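Local atomic coordinates of putative acetyltransferase Ta0821 (Thermoplasma acidophilum DSM 1728, PDB entry 3C26), a protein that probably transfers an acyl group, such as acetyl, to an acceptor, as members of the GNAT acetyltransferase family do. Residues D41-D47 / R238-Y242; A123-W127 / A256-T260. One frame throughout, in Å; residues are numbered along the deposited sequence.

Interaction 1: residues D41-D47 / R238-Y242; sequences DTGTMDD and RITFY
The loop leading into helix 45-58, with Thr44 at the helix N-cap position, meets strand 237-243 through Arg238, Thr240 and Tyr242, every second residue of the strand, all starting toward the loop. The 41-47 segment lies in the part of the chain matched to the GNAT family, and 238-242 follows about 190 residues later. Arg238 is fully extended, with CG anti to the backbone N (chi1 -175°), and this carries its guanidinium to the loop backbone. There Arg238 NH2 donates to Asp41 O at 2.7 Å; the N-H...O angle is 147°, and the donor is tilted from the carbonyl plane. Arg238 NH1 reaches Asp41 O at 3.2 Å, but the angle of 126° makes this second bond weak. A water adds a weak link between Arg238 NH1 and Asp41 OD1. Over the centre of one guanidinium face sits the Thr44 methyl, CG2 being 3.8 Å from Arg238 CZ. Thr44 CG2 also touches Thr240 OG1, 3.6 Å away. Thr44 OG1 turns instead to the hydroxyl of Tyr242, which it meets at the ring's edge, in the plane: the OG1 to OH hydrogen bond is 2.6 Å long, and either oxygen could be the donor. Thr44 OG1 also bonds to Asp216 OD1, while the Tyr242 ring stacks on Phe218 and meets Trp179 edge-to-face. The two branches of Thr44 thus do separate work, one apolar and one polar. On the charged side, the carboxylate of Asp47 comes within 4.4 Å (OD2 to Arg238 NH1), yet lies well out of the guanidinium plane. Its pull on the arginine is therefore probably a general electrostatic one, whereas the directional bond is the one to Asp41 O, a neutral acceptor.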
loop_
_atom_site.group_PDB
_atom_site.type_symbol
_atom_site.label_atom_id
_atom_site.label_comp_id
_atom_site.label_asym_id
_atom_site.label_seq_id
_atom_site.Cartn_x
_atom_site.Cartn_y
_atom_site.Cartn_z
ATOM N N ASP A 41 -6.637 -5.023 3.957
ATOM C CA ASP A 41 -7.790 -4.752 3.076
ATOM C C ASP A 41 -7.386 -4.599 1.625
ATOM O O ASP A 41 -8.206 -4.722 0.745
ATOM C CB ASP A 41 -8.541 -3.498 3.514
ATOM C CG ASP A 41 -9.336 -3.714 4.790
ATOM O OD1 ASP A 41 -9.554 -4.887 5.138
ATOM O OD2 ASP A 41 -9.728 -2.719 5.466
ATOM N N THR A 42 -6.107 -4.366 1.378
ATOM C CA THR A 42 -5.592 -4.146 0.017
ATOM C C THR A 42 -5.295 -5.479 -0.715
ATOM O O THR A 42 -4.799 -5.492 -1.847
ATOM C CB THR A 42 -4.362 -3.192 -0.024
ATOM O OG1 THR A 42 -3.227 -3.820 0.546
ATOM C CG2 THR A 42 -4.650 -1.864 0.670
ATOM N N GLY A 43 -5.598 -6.579 -0.021
ATOM C CA GLY A 43 -5.465 -7.933 -0.518
ATOM C C GLY A 43 -6.596 -8.809 -0.076
ATOM O O GLY A 43 -7.487 -8.363 0.671
ATOM N N THR A 44 -6.563 -10.081 -0.481
ATOM C CA THR A 44 -7.700 -10.961 -0.238
ATOM C C THR A 44 -7.358 -12.271 0.425
ATOM O O THR A 44 -8.202 -13.140 0.595
ATOM C CB THR A 44 -8.478 -11.224 -1.542
ATOM O OG1 THR A 44 -7.673 -11.985 -2.437
ATOM C CG2 THR A 44 -8.905 -9.924 -2.204
HETATM N N MSE A 45 -6.114 -12.392 0.863
HETATM C CA MSE A 45 -5.704 -13.597 1.554
HETATM C C MSE A 45 -6.499 -13.825 2.842
HETATM O O MSE A 45 -6.817 -14.947 3.193
HETATM C CB MSE A 45 -4.224 -13.571 1.898
HETATM C CG MSE A 45 -3.712 -14.909 2.320
HETATM SE SE MSE A 45 -1.760 -15.117 2.207
HETATM C CE MSE A 45 -1.192 -13.792 3.512
ATOM N N ASP A 46 -6.828 -12.747 3.528
ATOM C CA ASP A 46 -7.560 -12.843 4.805
ATOM C C ASP A 46 -8.954 -13.362 4.597
ATOM O O ASP A 46 -9.454 -14.146 5.402
ATOM C CB ASP A 46 -7.618 -11.499 5.587
ATOM C CG ASP A 46 -6.355 -11.242 6.422
ATOM O OD1 ASP A 46 -6.310 -11.688 7.582
ATOM O OD2 ASP A 46 -5.374 -10.657 5.912
ATOM N N ASP A 47 -9.571 -12.932 3.511
ATOM C CA ASP A 47 -10.927 -13.333 3.197
ATOM C C ASP A 47 -10.944 -14.787 2.762
ATOM O O ASP A 47 -11.932 -15.497 2.967
ATOM C CB ASP A 47 -11.512 -12.503 2.047
ATOM C CG ASP A 47 -11.600 -11.006 2.371
ATOM O OD1 ASP A 47 -12.238 -10.605 3.355
ATOM O OD2 ASP A 47 -10.989 -10.250 1.636
ATOM N N ARG A 238 -15.443 -7.458 -6.399
ATOM C CA ARG A 238 -14.043 -7.194 -6.286
ATOM C C ARG A 238 -13.211 -8.185 -7.121
ATOM O O ARG A 238 -13.208 -9.395 -6.873
ATOM C CB ARG A 238 -13.591 -7.231 -4.848
ATOM C CG ARG A 238 -12.100 -6.823 -4.676
ATOM C CD ARG A 238 -11.715 -6.957 -3.191
ATOM N NE ARG A 238 -10.358 -6.475 -2.946
ATOM C CZ ARG A 238 -9.821 -6.263 -1.744
ATOM N NH1 ARG A 238 -10.511 -6.506 -0.635
ATOM N NH2 ARG A 238 -8.582 -5.810 -1.658
ATOM N N ILE A 239 -12.522 -7.642 -8.121
ATOM C CA ILE A 239 -11.678 -8.456 -9.017
ATOM C C ILE A 239 -10.217 -8.155 -8.758
ATOM O O ILE A 239 -9.752 -7.029 -8.962
ATOM C CB ILE A 239 -11.980 -8.250 -10.541
ATOM C CG1 ILE A 239 -13.470 -8.354 -10.814
ATOM C CG2 ILE A 239 -11.241 -9.291 -11.378
ATOM C CD1 ILE A 239 -14.122 -9.618 -10.227
ATOM N N THR A 240 -9.502 -9.185 -8.315
ATOM C CA THR A 240 -8.089 -9.079 -7.921
ATOM C C THR A 240 -7.218 -10.081 -8.671
ATOM O O THR A 240 -7.448 -11.320 -8.672
ATOM C CB THR A 240 -7.880 -9.308 -6.375
ATOM O OG1 THR A 240 -8.877 -8.586 -5.596
ATOM C CG2 THR A 240 -6.455 -8.908 -5.917
ATOM N N PHE A 241 -6.207 -9.504 -9.304
ATOM C CA PHE A 241 -5.206 -10.263 -10.032
ATOM C C PHE A 241 -3.932 -10.256 -9.271
ATOM O O PHE A 241 -3.434 -9.210 -8.874
ATOM C CB PHE A 241 -4.922 -9.660 -11.399
ATOM C CG PHE A 241 -6.121 -9.598 -12.295
ATOM C CD1 PHE A 241 -7.009 -8.535 -12.197
ATOM C CD2 PHE A 241 -6.383 -10.603 -13.225
ATOM C CE1 PHE A 241 -8.105 -8.460 -13.005
ATOM C CE2 PHE A 241 -7.501 -10.519 -14.045
ATOM C CZ PHE A 241 -8.346 -9.456 -13.945
ATOM N N TYR A 242 -3.431 -11.478 -9.077
ATOM C CA TYR A 242 -2.111 -11.727 -8.513
ATOM C C TYR A 242 -1.297 -12.194 -9.692
ATOM O O TYR A 242 -1.524 -13.265 -10.223
ATOM C CB TYR A 242 -2.185 -12.777 -7.430
ATOM C CG TYR A 242 -3.020 -12.387 -6.220
ATOM C CD1 TYR A 242 -4.391 -12.579 -6.186
ATOM C CD2 TYR A 242 -2.419 -11.875 -5.107
ATOM C CE1 TYR A 242 -5.119 -12.275 -5.081
ATOM C CE2 TYR A 242 -3.137 -11.571 -3.976
ATOM C CZ TYR A 242 -4.489 -11.755 -3.967
ATOM O OH TYR A 242 -5.190 -11.380 -2.844
HETATM O O HOH W 1 -11.065 -6.010 2.240
#

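Interaction 2: residues A123-W127 / A256-T260; sequences AVYSW and ASSLT. With EDO (1,2-ethanediol), chain H.
Strands 119-125 and 258-265 run antiparallel here, and Val124 faces Thr260 as a hydrogen-bonded pair: Val124 N to Thr260 O is 2.8 Å and Thr260 N to Val124 O 2.9 Å. With OG1 placed between its backbone N and carbonyl carbon (chi1 71°), Thr260 also points its hydroxyl at Val124 O, but the two oxygens lie so close that the interaction is doubtful as modelled. Tyr125 and Leu259 form the next, non-hydrogen-bonded pair. Leu259 CD1 lies over one face of the tyrosine ring, 4.1 Å from Tyr125 CD1, and its CG rests against Ala123 CB. Where strand 119-125 ends, pairing continues with Ser126 N to Ser258 O at 2.8 Å, and then a side chain replaces the backbone. Ser126 has chi1 of 56°, which folds OG back to accept from Ser258 N at 2.8 Å, with an N-H...O angle of 162°. The same OG is hydrogen-bonded to O2 of an ethanediol, probably from the crystallisation liquor, which donates through both hydroxyls to Ala256 O. Lys38 of the second subunit bonds to Ser126 O. Trp127 presents the in-plane edge of its indole to Ser257, CD1 lying 3.8 Å from Ser257 CB, while a water joins Trp127 NE1 to Ser257 OG. Tyr125 CB covers part of one indole face. Across the sheet from Val124 and Thr260, Ala123 and Leu259 touch Phe176 of strand 174-177. Strand 141-153 borders 258-265 along its other edge, and on the Val124 and Thr260 side both side chains pack on Leu132 of helix 129-138.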
loop_
_atom_site.group_PDB
_atom_site.type_symbol
_atom_site.label_atom_id
_atom_site.label_comp_id
_atom_site.label_asym_id
_atom_site.label_seq_id
_atom_site.Cartn_x
_atom_site.Cartn_y
_atom_site.Cartn_z
ATOM N N ALA A 123 3.334 -17.851 1.816
ATOM C CA ALA A 123 3.065 -16.624 1.149
ATOM C C ALA A 123 2.975 -15.482 2.165
ATOM O O ALA A 123 2.243 -15.558 3.167
ATOM C CB ALA A 123 1.780 -16.734 0.285
ATOM N N VAL A 124 3.748 -14.434 1.896
ATOM C CA VAL A 124 3.816 -13.242 2.761
ATOM C C VAL A 124 3.644 -11.928 1.972
ATOM O O VAL A 124 4.272 -11.734 0.955
ATOM C CB VAL A 124 5.159 -13.177 3.531
ATOM C CG1 VAL A 124 5.115 -12.098 4.556
ATOM C CG2 VAL A 124 5.495 -14.563 4.143
ATOM N N TYR A 125 2.735 -11.060 2.429
ATOM C CA TYR A 125 2.546 -9.763 1.765
ATOM C C TYR A 125 3.825 -8.944 1.839
ATOM O O TYR A 125 4.519 -8.960 2.837
ATOM C CB TYR A 125 1.433 -8.958 2.398
ATOM C CG TYR A 125 0.019 -9.382 2.079
ATOM C CD1 TYR A 125 -0.483 -9.278 0.787
ATOM C CD2 TYR A 125 -0.846 -9.780 3.079
ATOM C CE1 TYR A 125 -1.753 -9.614 0.498
ATOM C CE2 TYR A 125 -2.161 -10.077 2.799
ATOM C CZ TYR A 125 -2.599 -10.022 1.513
ATOM O OH TYR A 125 -3.938 -10.293 1.238
ATOM N N SER A 126 4.117 -8.237 0.756
ATOM C CA SER A 126 5.334 -7.402 0.616
ATOM C C SER A 126 5.400 -6.293 1.687
ATOM O O SER A 126 6.471 -5.804 2.025
ATOM C CB SER A 126 5.358 -6.723 -0.752
ATOM O OG SER A 126 4.168 -5.951 -0.964
ATOM N N TRP A 127 4.249 -5.896 2.219
ATOM C CA TRP A 127 4.199 -4.827 3.273
ATOM C C TRP A 127 4.272 -5.374 4.702
ATOM O O TRP A 127 4.337 -4.628 5.685
ATOM C CB TRP A 127 2.911 -4.001 3.143
ATOM C CG TRP A 127 1.628 -4.823 3.050
ATOM C CD1 TRP A 127 0.900 -5.050 1.903
ATOM C CD2 TRP A 127 0.899 -5.445 4.103
ATOM N NE1 TRP A 127 -0.182 -5.814 2.177
ATOM C CE2 TRP A 127 -0.234 -6.055 3.521
ATOM C CE3 TRP A 127 1.098 -5.573 5.489
ATOM C CZ2 TRP A 127 -1.172 -6.787 4.271
ATOM C CZ3 TRP A 127 0.147 -6.285 6.245
ATOM C CH2 TRP A 127 -0.963 -6.884 5.634
ATOM N N ALA A 256 1.181 -1.259 -5.645
ATOM C CA ALA A 256 1.726 -0.793 -4.394
ATOM C C ALA A 256 2.207 -1.970 -3.583
ATOM O O ALA A 256 3.077 -1.836 -2.729
ATOM C CB ALA A 256 0.695 -0.030 -3.618
ATOM N N SER A 257 1.704 -3.143 -3.892
ATOM C CA SER A 257 2.124 -4.278 -3.129
ATOM C C SER A 257 2.058 -5.582 -3.881
ATOM O O SER A 257 1.538 -5.663 -4.970
ATOM C CB SER A 257 1.292 -4.383 -1.848
ATOM O OG SER A 257 -0.009 -4.867 -2.126
ATOM N N SER A 258 2.623 -6.587 -3.247
ATOM C CA SER A 258 2.715 -7.918 -3.824
ATOM C C SER A 258 2.560 -9.052 -2.810
ATOM O O SER A 258 2.673 -8.871 -1.587
ATOM C CB SER A 258 4.033 -8.101 -4.601
ATOM O OG SER A 258 5.177 -8.314 -3.789
ATOM N N LEU A 259 2.215 -10.201 -3.360
ATOM C CA LEU A 259 2.201 -11.459 -2.601
ATOM C C LEU A 259 3.484 -12.213 -2.904
ATOM O O LEU A 259 3.712 -12.702 -4.004
ATOM C CB LEU A 259 0.992 -12.338 -2.926
ATOM C CG LEU A 259 0.840 -13.524 -1.958
ATOM C CD1 LEU A 259 0.506 -12.996 -0.557
ATOM C CD2 LEU A 259 -0.217 -14.494 -2.442
ATOM N N THR A 260 4.310 -12.330 -1.890
ATOM C CA THR A 260 5.608 -12.949 -2.035
ATOM C C THR A 260 5.589 -14.363 -1.537
ATOM O O THR A 260 4.826 -14.694 -0.626
ATOM C CB THR A 260 6.700 -12.134 -1.253
ATOM O OG1 THR A 260 6.524 -12.281 0.162
ATOM C CG2 THR A 260 6.670 -10.628 -1.641
HETATM C C1 EDO H . 4.348 -1.353 -0.041
HETATM O O1 EDO H . 2.930 -1.593 -0.060
HETATM C C2 EDO H . 5.072 -2.609 0.401
HETATM O O2 EDO H . 4.924 -3.471 -0.705
HETATM O O HOH W 2 -1.723 -5.984 -0.268
#

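Overall arrangement
Interactions 1 and 2 lie with centres about 11 Å apart and touch directly: Tyr125 OH of interaction 2 probably hydrogen-bonds to Met45 N of interaction 1, 3.0 Å away, at the first turn of helix 45-58. Their segments alternate along the chain, in the order 41-47, 123-127, 238-242 and 256-260, and each contact pairs an earlier segment with one from the last 30 or so residues. Ile148 on strand 141-153 touches Tyr125, Ser257, Thr240 and Tyr242. The start of helix 45-58 thus touches both 119-125, through Tyr125, and 237-243, with strands 258-265 and 141-153 lying between them. Ala256 of the second subunit packs on Thr42 of interaction 1 and on Ala256 of interaction 2.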